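Calcium uptake protein 2, mitochondrial (Homo sapiens, PDB 6LB7) probably binds calcium through EF-hands and regulates calcium uptake into mitochondria. Local coordinates at residues K106-D109 with M115-K118; R119-L124 with R161-R166; K296-D301 with E309-V314; T250-F255 with G313-R318. One frame throughout, in Å; residues are numbered along the deposited sequence.

Contact 1 (K106-D109 with M115-K118); sequences KMLD and MIEK. With CA (calcium ion), chain F.
Leu108 and Ile116 meet by aliphatic branches, while next to them Asp109 and Met115 are drawn together by a calcium ion. The CD1 methyl of Ile116 rests on CB of Leu108 at 3.7 Å and lies 4.0 Å from the CD1 methyl of Leu108, the two side chains crossing at a slant. Asp109 sends its CG anti to the backbone N (chi1 176°), which carries OD1 to the metal at 2.2 Å. Met115 turns its side chain away and gives its backbone carbonyl instead, its O binding the calcium at 2.3 Å. Asp109 OD1 and Met115 O come within 2.9 Å of each other, a pairing of two acceptors that the shared cation makes tolerable. The other carboxylate oxygen, OD2 of Asp109, takes a hydrogen bond from the backbone N of Glu114 and a salt bridge from Lys106 NZ at 2.9 Å, met on its anti side and 22° out of the carboxylate plane. Held at both oxygens, the group has little freedom to turn. Water 1, Asp111, Asn113 and both carboxylate oxygens of Glu120 bring the calcium to seven ligands. Backbone hydrogen bonds join Ile116 to Leu171 of strand 171-172, a short antiparallel pairing consistent with that between paired EF-hand loops; the metal site itself is that of a canonical calcium-loaded EF-hand.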
loop_
_atom_site.group_PDB
_atom_site.type_symbol
_atom_site.label_atom_id
_atom_site.label_comp_id
_atom_site.label_asym_id
_atom_site.label_seq_id
_atom_site.Cartn_x
_atom_site.Cartn_y
_atom_site.Cartn_z
ATOM N N LYS B 106 14.333 1.530 -8.977
ATOM C CA LYS B 106 13.751 1.221 -10.278
ATOM C C LYS B 106 12.820 2.327 -10.751
ATOM O O LYS B 106 12.649 2.507 -11.963
ATOM C CB LYS B 106 13.006 -0.115 -10.221
ATOM C CG LYS B 106 13.910 -1.342 -10.090
ATOM C CD LYS B 106 15.039 -1.360 -11.155
ATOM C CE LYS B 106 14.533 -1.686 -12.583
ATOM N NZ LYS B 106 15.549 -1.328 -13.645
ATOM N N MET B 107 12.225 3.088 -9.816
ATOM C CA MET B 107 11.410 4.243 -10.207
ATOM C C MET B 107 12.253 5.292 -10.917
ATOM O O MET B 107 11.786 5.945 -11.857
ATOM C CB MET B 107 10.727 4.872 -8.982
ATOM C CG MET B 107 9.511 4.120 -8.471
ATOM S SD MET B 107 8.197 4.089 -9.701
ATOM C CE MET B 107 7.704 5.808 -9.726
ATOM N N LEU B 108 13.498 5.466 -10.478
ATOM C CA LEU B 108 14.399 6.454 -11.049
ATOM C C LEU B 108 15.121 5.964 -12.303
ATOM O O LEU B 108 15.509 6.786 -13.137
ATOM C CB LEU B 108 15.434 6.876 -9.999
ATOM C CG LEU B 108 14.980 7.737 -8.817
ATOM C CD1 LEU B 108 16.064 7.811 -7.745
ATOM C CD2 LEU B 108 14.622 9.133 -9.292
ATOM N N ASP B 109 15.326 4.651 -12.445
ATOM C CA ASP B 109 16.035 4.059 -13.590
ATOM C C ASP B 109 15.036 3.825 -14.722
ATOM O O ASP B 109 14.612 2.703 -15.011
ATOM C CB ASP B 109 16.723 2.758 -13.180
ATOM C CG ASP B 109 17.402 2.034 -14.366
ATOM O OD1 ASP B 109 17.988 2.682 -15.267
ATOM O OD2 ASP B 109 17.349 0.791 -14.364
ATOM N N MET B 115 21.121 1.148 -13.919
ATOM C CA MET B 115 22.022 2.157 -13.412
ATOM C C MET B 115 21.282 3.479 -13.440
ATOM O O MET B 115 20.551 3.775 -14.391
ATOM C CB MET B 115 23.302 2.257 -14.253
ATOM C CG MET B 115 24.017 0.964 -14.452
ATOM S SD MET B 115 25.014 0.875 -15.930
ATOM C CE MET B 115 25.650 2.433 -15.996
ATOM N N ILE B 116 21.459 4.282 -12.416
ATOM C CA ILE B 116 20.867 5.600 -12.416
ATOM C C ILE B 116 21.909 6.584 -12.901
ATOM O O ILE B 116 23.044 6.609 -12.408
ATOM C CB ILE B 116 20.346 5.980 -11.027
ATOM C CG1 ILE B 116 19.148 5.098 -10.666
ATOM C CG2 ILE B 116 19.982 7.461 -11.030
ATOM C CD1 ILE B 116 18.713 5.280 -9.233
ATOM N N GLU B 117 21.539 7.383 -13.881
ATOM C CA GLU B 117 22.450 8.381 -14.397
ATOM C C GLU B 117 21.988 9.756 -13.952
ATOM O O GLU B 117 20.818 9.957 -13.598
ATOM C CB GLU B 117 22.541 8.257 -15.917
ATOM C CG GLU B 117 22.745 6.802 -16.293
ATOM C CD GLU B 117 23.333 6.590 -17.674
ATOM O OE1 GLU B 117 23.808 7.562 -18.298
ATOM O OE2 GLU B 117 23.315 5.432 -18.133
ATOM N N LYS B 118 22.937 10.700 -13.939
ATOM C CA LYS B 118 22.623 12.048 -13.482
ATOM C C LYS B 118 21.346 12.560 -14.133
ATOM O O LYS B 118 20.504 13.174 -13.466
ATOM C CB LYS B 118 23.796 12.992 -13.762
ATOM C CG LYS B 118 23.624 14.382 -13.139
ATOM C CD LYS B 118 24.907 15.196 -13.229
ATOM C CE LYS B 118 24.710 16.594 -12.642
ATOM N NZ LYS B 118 25.977 17.375 -12.584
HETATM CA CA CA F . 19.229 4.269 -16.186
HETATM O O HOH W 1 20.763 5.557 -17.868
#

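Contact 2 (R119-L124 with R161-R166); sequences REFFKL and RFFGKR. With CA (calcium ion), chain F.
Phe121 and Phe163 make the tight part of this contact. CZ of the Phe163 ring lies 3.5 Å from CB of Phe121, and its neighbour CE1 comes 3.7 Å from Phe121 CG, the two rings being inclined at 57° in an oblique pairing. Phe121 reaches across because its CG stands anti to the backbone N (chi1 -165°). Behind this pair, CB of Phe162 sits 3.4 Å above the plane of the Phe163 ring, over its centre, so Phe163 is held between its chain neighbour and the opposing helix. Looser is the meeting of Phe121 with Phe162: the edge of Phe162 faces the flat side of Phe121 in a T-shaped pair, planes at 82°, with CZ of Phe121 and CE2 of Phe162 still 4.4 Å apart. An alanine in place of Phe163 would be likely to open a gap beside Phe121 CB and leave the Phe121 ring freer to shift. Beyond Gly164, where the helix ends, Lys165 and Arg166 are exposed and poorly ordered, and Phe122 also points to the solvent side. On another side of helix 118-129, Glu120 grips the calcium with both oxygens, OE1 and OE2 each 2.4 Å from the ion. Leu171 touches both Phe162 and Phe163, and Phe179 adds another edge-to-face partner to Phe162. Such an aromatic core between the exit helix of one EF-hand and a helix leading into the next, here 157-163, is consistent with a paired EF-hand lobe.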
loop_
_atom_site.group_PDB
_atom_site.type_symbol
_atom_site.label_atom_id
_atom_site.label_comp_id
_atom_site.label_asym_id
_atom_site.label_seq_id
_atom_site.Cartn_x
_atom_site.Cartn_y
_atom_site.Cartn_z
ATOM N N ARG B 119 21.161 12.264 -15.426
ATOM C CA ARG B 119 19.984 12.739 -16.155
ATOM C C ARG B 119 18.701 12.155 -15.582
ATOM O O ARG B 119 17.665 12.831 -15.538
ATOM C CB ARG B 119 20.112 12.376 -17.639
ATOM C CG ARG B 119 18.780 12.203 -18.364
ATOM C CD ARG B 119 18.957 11.658 -19.801
ATOM N NE ARG B 119 19.730 10.419 -19.825
ATOM C CZ ARG B 119 21.027 10.356 -20.109
ATOM N NH1 ARG B 119 21.697 11.459 -20.396
ATOM N NH2 ARG B 119 21.660 9.193 -20.098
ATOM N N GLU B 120 18.747 10.900 -15.136
ATOM C CA GLU B 120 17.576 10.291 -14.518
ATOM C C GLU B 120 17.317 10.858 -13.123
ATOM O O GLU B 120 16.163 11.035 -12.725
ATOM C CB GLU B 120 17.762 8.782 -14.449
ATOM C CG GLU B 120 17.744 8.133 -15.842
ATOM C CD GLU B 120 18.113 6.669 -15.784
ATOM O OE1 GLU B 120 19.071 6.332 -15.051
ATOM O OE2 GLU B 120 17.452 5.866 -16.472
ATOM N N PHE B 121 18.376 11.125 -12.358
ATOM C CA PHE B 121 18.190 11.727 -11.039
ATOM C C PHE B 121 17.611 13.122 -11.170
ATOM O O PHE B 121 16.847 13.568 -10.310
ATOM C CB PHE B 121 19.525 11.761 -10.299
ATOM C CG PHE B 121 19.413 12.018 -8.826
ATOM C CD1 PHE B 121 18.847 11.071 -7.984
ATOM C CD2 PHE B 121 19.902 13.201 -8.276
ATOM C CE1 PHE B 121 18.764 11.295 -6.613
ATOM C CE2 PHE B 121 19.818 13.438 -6.904
ATOM C CZ PHE B 121 19.255 12.481 -6.073
ATOM N N PHE B 122 17.940 13.812 -12.265
ATOM C CA PHE B 122 17.466 15.165 -12.497
ATOM C C PHE B 122 15.958 15.224 -12.690
ATOM O O PHE B 122 15.368 16.300 -12.580
ATOM C CB PHE B 122 18.191 15.757 -13.718
ATOM C CG PHE B 122 17.937 17.220 -13.912
ATOM C CD1 PHE B 122 18.561 18.154 -13.097
ATOM C CD2 PHE B 122 17.071 17.663 -14.894
ATOM C CE1 PHE B 122 18.332 19.510 -13.259
ATOM C CE2 PHE B 122 16.833 19.021 -15.068
ATOM C CZ PHE B 122 17.465 19.947 -14.247
ATOM N N LYS B 123 15.319 14.093 -12.969
ATOM C CA LYS B 123 13.867 14.075 -13.066
ATOM C C LYS B 123 13.204 14.560 -11.779
ATOM O O LYS B 123 12.136 15.185 -11.833
ATOM C CB LYS B 123 13.394 12.662 -13.406
ATOM C CG LYS B 123 11.882 12.537 -13.602
ATOM C CD LYS B 123 11.467 11.080 -13.806
ATOM C CE LYS B 123 11.646 10.263 -12.524
ATOM N NZ LYS B 123 11.716 8.781 -12.767
ATOM N N LEU B 124 13.802 14.278 -10.616
ATOM C CA LEU B 124 13.203 14.745 -9.363
ATOM C C LEU B 124 13.140 16.271 -9.329
ATOM O O LEU B 124 12.117 16.853 -8.944
ATOM C CB LEU B 124 13.988 14.204 -8.162
ATOM C CG LEU B 124 14.128 12.669 -8.083
ATOM C CD1 LEU B 124 14.969 12.230 -6.891
ATOM C CD2 LEU B 124 12.768 11.972 -8.064
ATOM N N ARG B 161 28.511 12.653 -5.057
ATOM C CA ARG B 161 28.684 11.303 -4.537
ATOM C C ARG B 161 28.199 10.257 -5.535
ATOM O O ARG B 161 28.838 9.214 -5.719
ATOM C CB ARG B 161 27.937 11.188 -3.210
ATOM C CG ARG B 161 27.644 9.822 -2.712
ATOM C CD ARG B 161 28.836 9.074 -2.282
ATOM N NE ARG B 161 28.664 8.483 -1.115
ATOM C CZ ARG B 161 28.677 7.297 -0.965
ATOM N NH1 ARG B 161 28.843 6.564 -1.911
ATOM N NH2 ARG B 161 28.508 6.842 0.131
ATOM N N PHE B 162 27.093 10.533 -6.224
ATOM C CA PHE B 162 26.480 9.545 -7.103
ATOM C C PHE B 162 27.067 9.575 -8.509
ATOM O O PHE B 162 27.255 8.518 -9.120
ATOM C CB PHE B 162 24.957 9.761 -7.175
ATOM C CG PHE B 162 24.230 9.494 -5.863
ATOM C CD1 PHE B 162 24.778 8.646 -4.904
ATOM C CD2 PHE B 162 22.999 10.092 -5.595
ATOM C CE1 PHE B 162 24.122 8.405 -3.696
ATOM C CE2 PHE B 162 22.329 9.851 -4.385
ATOM C CZ PHE B 162 22.893 9.007 -3.433
ATOM N N PHE B 163 27.371 10.764 -9.041
ATOM C CA PHE B 163 27.680 10.889 -10.460
ATOM C C PHE B 163 28.988 11.604 -10.808
ATOM O O PHE B 163 29.284 11.744 -11.996
ATOM C CB PHE B 163 26.522 11.599 -11.178
ATOM C CG PHE B 163 25.158 11.125 -10.740
ATOM C CD1 PHE B 163 24.262 11.996 -10.143
ATOM C CD2 PHE B 163 24.787 9.799 -10.899
ATOM C CE1 PHE B 163 23.001 11.550 -9.734
ATOM C CE2 PHE B 163 23.533 9.345 -10.476
ATOM C CZ PHE B 163 22.643 10.225 -9.894
ATOM N N GLY B 164 29.783 12.047 -9.837
ATOM C CA GLY B 164 30.951 12.859 -10.148
ATOM C C GLY B 164 30.549 14.239 -10.652
ATOM O O GLY B 164 29.373 14.561 -10.806
ATOM N N LYS B 165 31.566 15.059 -10.944
ATOM C CA LYS B 165 31.245 16.469 -11.157
ATOM C C LYS B 165 30.593 16.716 -12.515
ATOM O O LYS B 165 29.654 17.517 -12.620
ATOM C CB LYS B 165 32.500 17.326 -11.000
ATOM C CG LYS B 165 32.983 17.379 -9.634
ATOM C CD LYS B 165 33.318 16.076 -9.043
ATOM C CE LYS B 165 33.926 15.232 -9.964
ATOM N NZ LYS B 165 34.087 13.873 -9.520
ATOM N N ARG B 166 30.957 15.980 -13.566
ATOM C CA ARG B 166 30.305 16.165 -14.857
ATOM C C ARG B 166 29.284 15.074 -15.163
ATOM O O ARG B 166 28.881 14.920 -16.323
ATOM C CB ARG B 166 31.344 16.208 -15.979
ATOM C CG ARG B 166 32.571 16.884 -15.703
ATOM C CD ARG B 166 32.723 18.112 -16.446
ATOM N NE ARG B 166 33.440 18.893 -15.893
ATOM C CZ ARG B 166 33.262 19.949 -15.889
ATOM N NH1 ARG B 166 32.382 20.342 -16.407
ATOM N NH2 ARG B 166 33.952 20.616 -15.359
HETATM CA CA CA F . 19.229 4.269 -16.186
HETATM O O HOH W 1 20.763 5.557 -17.868
#

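Contact 3 (K296-D301 with E309-V314); sequences KIFDLD and EEFLGV
Helix 288-298, the acidic loop after it and helix 308-320 have the sequence and layout of an EF-hand, and Phe298 fills the angle between its two helices. The ring of Phe298 lies against Phe311: the CA of Phe311 makes a CH-pi contact over one face, 4.0 Å from the ring centroid and 19° off the normal. On the opposite face of the Phe298 ring, CG2 of Ile297 lies 3.5 Å above the plane, offset toward the ring's margin. At the rim, Val314 sets its CG2 methyl 3.6 Å from Phe298 CE2, near the ring plane. The two aromatic rings pair obliquely, with planes at 59°, and CD1 of Phe311 comes 3.6 Å from CE1 of Phe298, an approach set by the Phe311 side chain running anti to its own amide (chi1 176°). A serine in place of Phe298 would probably leave Phe311 and Val314 facing a gap and the helix ends less firmly joined. Tyr223 and Leu211 also touch the Phe298 ring. Nearer the surface, a methyl of Leu300, CD1, lies 4.2 Å from the carboxylate carbon CD of Glu310. Asp299, at the first loop position, uses OD1 to accept a hydrogen bond from the amide of Gly302 and a weak one from Asp301 N at 3.4 Å. Glu310, at the twelfth, holds its OE1 about 10.1 Å from Asp299 OD1, too far for both to ligate one calcium. The helices of this EF-hand thus pack through phenylalanines while its first and twelfth loop positions stand apart, consistent with a calcium-free hand.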
loop_
_atom_site.group_PDB
_atom_site.type_symbol
_atom_site.label_atom_id
_atom_site.label_comp_id
_atom_site.label_asym_id
_atom_site.label_seq_id
_atom_site.Cartn_x
_atom_site.Cartn_y
_atom_site.Cartn_z
ATOM N N LYS B 296 4.436 -0.371 29.491
ATOM C CA LYS B 296 4.285 0.531 30.635
ATOM C C LYS B 296 3.727 1.881 30.202
ATOM O O LYS B 296 2.936 2.495 30.931
ATOM C CB LYS B 296 5.613 0.720 31.371
ATOM C CG LYS B 296 6.179 -0.541 32.018
ATOM C CD LYS B 296 5.546 -0.837 33.359
ATOM C CE LYS B 296 6.355 -1.886 34.121
ATOM N NZ LYS B 296 7.759 -1.427 34.351
ATOM N N ILE B 297 4.125 2.372 29.027
ATOM C CA ILE B 297 3.655 3.691 28.589
ATOM C C ILE B 297 2.216 3.634 28.081
ATOM O O ILE B 297 1.415 4.544 28.341
ATOM C CB ILE B 297 4.583 4.272 27.504
ATOM C CG1 ILE B 297 6.020 4.469 28.022
ATOM C CG2 ILE B 297 4.021 5.596 26.973
ATOM C CD1 ILE B 297 7.003 4.847 26.892
ATOM N N PHE B 298 1.873 2.604 27.304
ATOM C CA PHE B 298 0.609 2.583 26.581
ATOM C C PHE B 298 -0.370 1.522 27.096
ATOM O O PHE B 298 -1.381 1.270 26.443
ATOM C CB PHE B 298 0.865 2.391 25.080
ATOM C CG PHE B 298 1.668 3.514 24.445
ATOM C CD1 PHE B 298 3.037 3.376 24.242
ATOM C CD2 PHE B 298 1.048 4.692 24.043
ATOM C CE1 PHE B 298 3.784 4.391 23.660
ATOM C CE2 PHE B 298 1.789 5.720 23.456
ATOM C CZ PHE B 298 3.157 5.565 23.261
ATOM N N ASP B 299 -0.109 0.891 28.240
ATOM C CA ASP B 299 -1.183 0.147 28.910
ATOM C C ASP B 299 -1.925 1.165 29.757
ATOM O O ASP B 299 -1.525 1.490 30.876
ATOM C CB ASP B 299 -0.657 -1.018 29.742
ATOM C CG ASP B 299 -1.755 -1.674 30.604
ATOM O OD1 ASP B 299 -2.952 -1.379 30.412
ATOM O OD2 ASP B 299 -1.423 -2.505 31.469
ATOM N N LEU B 300 -3.001 1.704 29.184
ATOM C CA LEU B 300 -3.716 2.836 29.754
ATOM C C LEU B 300 -4.884 2.428 30.645
ATOM O O LEU B 300 -5.451 3.296 31.318
ATOM C CB LEU B 300 -4.230 3.753 28.636
ATOM C CG LEU B 300 -3.172 4.362 27.707
ATOM C CD1 LEU B 300 -3.797 5.408 26.802
ATOM C CD2 LEU B 300 -1.989 4.950 28.468
ATOM N N ASP B 301 -5.253 1.141 30.669
ATOM C CA ASP B 301 -6.383 0.666 31.459
ATOM C C ASP B 301 -5.971 -0.122 32.691
ATOM O O ASP B 301 -6.813 -0.353 33.563
ATOM C CB ASP B 301 -7.317 -0.204 30.602
ATOM C CG ASP B 301 -7.961 0.573 29.480
ATOM O OD1 ASP B 301 -8.100 1.805 29.628
ATOM O OD2 ASP B 301 -8.324 -0.041 28.453
ATOM N N GLU B 309 -4.190 1.765 19.521
ATOM C CA GLU B 309 -4.497 2.917 18.681
ATOM C C GLU B 309 -3.671 4.131 19.097
ATOM O O GLU B 309 -3.191 4.882 18.243
ATOM C CB GLU B 309 -5.995 3.225 18.747
ATOM C CG GLU B 309 -6.907 2.091 18.247
ATOM C CD GLU B 309 -7.494 1.228 19.378
ATOM O OE1 GLU B 309 -6.870 1.114 20.465
ATOM O OE2 GLU B 309 -8.593 0.663 19.176
ATOM N N GLU B 310 -3.501 4.344 20.408
ATOM C CA GLU B 310 -2.690 5.463 20.869
ATOM C C GLU B 310 -1.211 5.222 20.582
ATOM O O GLU B 310 -0.502 6.145 20.168
ATOM C CB GLU B 310 -2.922 5.717 22.355
ATOM C CG GLU B 310 -4.219 6.438 22.663
ATOM C CD GLU B 310 -5.387 5.486 22.880
ATOM O OE1 GLU B 310 -5.305 4.308 22.443
ATOM O OE2 GLU B 310 -6.388 5.921 23.493
ATOM N N PHE B 311 -0.738 3.986 20.775
ATOM C CA PHE B 311 0.634 3.641 20.411
ATOM C C PHE B 311 0.898 3.955 18.941
ATOM O O PHE B 311 1.832 4.692 18.605
ATOM C CB PHE B 311 0.875 2.161 20.719
ATOM C CG PHE B 311 2.233 1.649 20.292
ATOM C CD1 PHE B 311 3.401 2.266 20.722
ATOM C CD2 PHE B 311 2.330 0.522 19.495
ATOM C CE1 PHE B 311 4.641 1.773 20.343
ATOM C CE2 PHE B 311 3.559 0.018 19.118
ATOM C CZ PHE B 311 4.723 0.649 19.542
ATOM N N LEU B 312 0.043 3.434 18.055
ATOM C CA LEU B 312 0.155 3.687 16.625
ATOM C C LEU B 312 0.147 5.183 16.305
ATOM O O LEU B 312 0.861 5.641 15.406
ATOM C CB LEU B 312 -0.989 2.970 15.909
ATOM C CG LEU B 312 -0.838 2.846 14.405
ATOM C CD1 LEU B 312 0.369 1.969 14.076
ATOM C CD2 LEU B 312 -2.122 2.286 13.811
ATOM N N GLY B 313 -0.646 5.963 17.038
ATOM C CA GLY B 313 -0.621 7.398 16.841
ATOM C C GLY B 313 0.736 8.013 17.131
ATOM O O GLY B 313 1.233 8.831 16.352
ATOM N N VAL B 314 1.352 7.633 18.257
ATOM C CA VAL B 314 2.679 8.156 18.596
ATOM C C VAL B 314 3.718 7.703 17.569
ATOM O O VAL B 314 4.605 8.473 17.181
ATOM C CB VAL B 314 3.060 7.735 20.030
ATOM C CG1 VAL B 314 4.540 8.038 20.331
ATOM C CG2 VAL B 314 2.150 8.429 21.058
#

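Contact 4 (T250-F255 with G313-R318); sequences THLEDF and GVLKNR
Apolar contact carries the meeting of Leu252 with Leu315, whose side chains approach at a slant. Methyl faces methyl: CD2 of Leu252 and CD1 of Leu315 are 3.5 Å apart, closer than usual van der Waals contact. The other branch of Leu252, CD1, reaches past it to the backbone side of its partner and lies 3.7 Å from Leu315 CB. Leu252 CD1 also comes 4.3 Å from Lys316 N, on the more exposed side. In Leu252, CG lies anti to the carbonyl carbon (chi1 -70°), which directs its methyls at helix 308-320. Phe245 and Phe248 pack on Leu315 from helix 239-249, and Met319 extends the apolar patch round Leu252. This joins the first turn of helix 252-264 to helix 308-320, the exit helix of the EF-hand formed with 288-298, so the hand packs on an earlier helix, probably within one lobe. No hydrogen bond crosses between the two segments. Within the first, Phe255 N hydrogen-bonds to His251 O at 3.2 Å. Among the charged groups, Arg318 leads its guanidinium away to a salt bridge with Glu191 and a cation-pi contact with Trp210, while Asp254 pairs with a basic side chain of a neighbouring subunit.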
loop_
_atom_site.group_PDB
_atom_site.type_symbol
_atom_site.label_atom_id
_atom_site.label_comp_id
_atom_site.label_asym_id
_atom_site.label_seq_id
_atom_site.Cartn_x
_atom_site.Cartn_y
_atom_site.Cartn_z
ATOM N N THR B 250 9.309 1.227 10.332
ATOM C CA THR B 250 9.099 1.358 8.890
ATOM C C THR B 250 8.145 0.302 8.341
ATOM O O THR B 250 7.815 0.348 7.152
ATOM C CB THR B 250 10.428 1.314 8.108
ATOM O OG1 THR B 250 11.057 0.040 8.265
ATOM C CG2 THR B 250 11.396 2.410 8.586
ATOM N N HIS B 251 7.667 -0.615 9.188
ATOM C CA HIS B 251 6.683 -1.625 8.811
ATOM C C HIS B 251 5.331 -1.388 9.470
ATOM O O HIS B 251 4.619 -2.341 9.787
ATOM C CB HIS B 251 7.191 -3.018 9.156
ATOM C CG HIS B 251 8.428 -3.392 8.419
ATOM N ND1 HIS B 251 8.397 -4.025 7.198
ATOM C CD2 HIS B 251 9.733 -3.172 8.699
ATOM C CE1 HIS B 251 9.635 -4.218 6.778
ATOM N NE2 HIS B 251 10.464 -3.711 7.670
ATOM N N LEU B 252 4.972 -0.123 9.687
ATOM C CA LEU B 252 3.746 0.210 10.407
ATOM C C LEU B 252 2.492 -0.137 9.626
ATOM O O LEU B 252 1.422 -0.293 10.227
ATOM C CB LEU B 252 3.690 1.700 10.726
ATOM C CG LEU B 252 4.669 2.218 11.769
ATOM C CD1 LEU B 252 4.320 3.651 12.169
ATOM C CD2 LEU B 252 4.682 1.286 12.951
ATOM N N GLU B 253 2.573 -0.152 8.293
ATOM C CA GLU B 253 1.396 -0.469 7.491
ATOM C C GLU B 253 0.875 -1.855 7.831
ATOM O O GLU B 253 -0.302 -2.024 8.162
ATOM C CB GLU B 253 1.731 -0.364 5.998
ATOM C CG GLU B 253 0.584 -0.732 5.079
ATOM C CD GLU B 253 0.990 -0.805 3.607
ATOM O OE1 GLU B 253 2.198 -0.952 3.309
ATOM O OE2 GLU B 253 0.087 -0.719 2.746
ATOM N N ASP B 254 1.751 -2.859 7.766
ATOM C CA ASP B 254 1.365 -4.215 8.116
ATOM C C ASP B 254 1.053 -4.332 9.603
ATOM O O ASP B 254 0.163 -5.092 9.995
ATOM C CB ASP B 254 2.477 -5.185 7.724
ATOM C CG ASP B 254 2.615 -5.331 6.211
ATOM O OD1 ASP B 254 1.785 -4.746 5.488
ATOM O OD2 ASP B 254 3.536 -6.040 5.753
ATOM N N PHE B 255 1.762 -3.578 10.447
ATOM C CA PHE B 255 1.483 -3.655 11.877
ATOM C C PHE B 255 0.087 -3.138 12.193
ATOM O O PHE B 255 -0.619 -3.716 13.030
ATOM C CB PHE B 255 2.535 -2.883 12.678
ATOM C CG PHE B 255 2.290 -2.917 14.161
ATOM C CD1 PHE B 255 1.689 -1.836 14.800
ATOM C CD2 PHE B 255 2.630 -4.049 14.914
ATOM C CE1 PHE B 255 1.442 -1.868 16.169
ATOM C CE2 PHE B 255 2.397 -4.084 16.288
ATOM C CZ PHE B 255 1.794 -2.989 16.913
ATOM N N GLY B 313 -0.646 5.963 17.038
ATOM C CA GLY B 313 -0.621 7.398 16.841
ATOM C C GLY B 313 0.736 8.013 17.131
ATOM O O GLY B 313 1.233 8.831 16.352
ATOM N N VAL B 314 1.352 7.633 18.257
ATOM C CA VAL B 314 2.679 8.156 18.596
ATOM C C VAL B 314 3.718 7.703 17.569
ATOM O O VAL B 314 4.605 8.473 17.181
ATOM C CB VAL B 314 3.060 7.735 20.030
ATOM C CG1 VAL B 314 4.540 8.038 20.331
ATOM C CG2 VAL B 314 2.150 8.429 21.058
ATOM N N LEU B 315 3.629 6.449 17.127
ATOM C CA LEU B 315 4.522 5.952 16.089
ATOM C C LEU B 315 4.389 6.774 14.823
ATOM O O LEU B 315 5.390 7.091 14.166
ATOM C CB LEU B 315 4.219 4.480 15.791
ATOM C CG LEU B 315 4.646 3.470 16.853
ATOM C CD1 LEU B 315 4.439 2.061 16.337
ATOM C CD2 LEU B 315 6.090 3.702 17.228
ATOM N N LYS B 316 3.151 7.122 14.457
ATOM C CA LYS B 316 2.945 7.981 13.302
ATOM C C LYS B 316 3.467 9.389 13.551
ATOM O O LYS B 316 3.991 10.010 12.626
ATOM C CB LYS B 316 1.468 7.983 12.903
ATOM C CG LYS B 316 1.040 6.696 12.177
ATOM C CD LYS B 316 -0.422 6.741 11.735
ATOM C CE LYS B 316 -1.329 5.961 12.686
ATOM N NZ LYS B 316 -2.596 6.675 13.057
ATOM N N ASN B 317 3.372 9.909 14.781
ATOM C CA ASN B 317 4.090 11.148 15.089
ATOM C C ASN B 317 5.582 10.997 14.774
ATOM O O ASN B 317 6.187 11.883 14.164
ATOM C CB ASN B 317 3.923 11.558 16.564
ATOM C CG ASN B 317 2.460 11.813 16.984
ATOM O OD1 ASN B 317 2.109 11.596 18.144
ATOM N ND2 ASN B 317 1.630 12.297 16.062
ATOM N N ARG B 318 6.204 9.893 15.225
ATOM C CA ARG B 318 7.638 9.690 14.990
ATOM C C ARG B 318 7.949 9.722 13.501
ATOM O O ARG B 318 8.804 10.490 13.049
ATOM C CB ARG B 318 8.116 8.355 15.567
ATOM C CG ARG B 318 8.470 8.279 17.062
ATOM C CD ARG B 318 9.665 9.138 17.521
ATOM N NE ARG B 318 10.668 9.437 16.512
ATOM C CZ ARG B 318 11.692 10.277 16.690
ATOM N NH1 ARG B 318 11.866 10.912 17.851
ATOM N NH2 ARG B 318 12.550 10.492 15.694
#

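The four contacts fall into two groups. Contacts 1 and 2, with centres about 9 Å apart, touch each other, share the calcium ion and water 1, and follow in sequence: strand 115-116 of the first runs straight into helix 118-129 of the second. Contacts 3 and 4 come later in the chain, about 12 Å apart between centres; segment 250-255 precedes both segments of contact 3, and the two contacts end together on helix 308-320, sharing Gly313 and Val314, with Phe255 packing on Phe311 and Leu312. Contact 3 lies some 41 Å from contact 1, centre to centre, across the chain's centre. The chain thus carries a calcium-loaded EF-hand and a distant second one, consistent with a two-lobed calcium sensor.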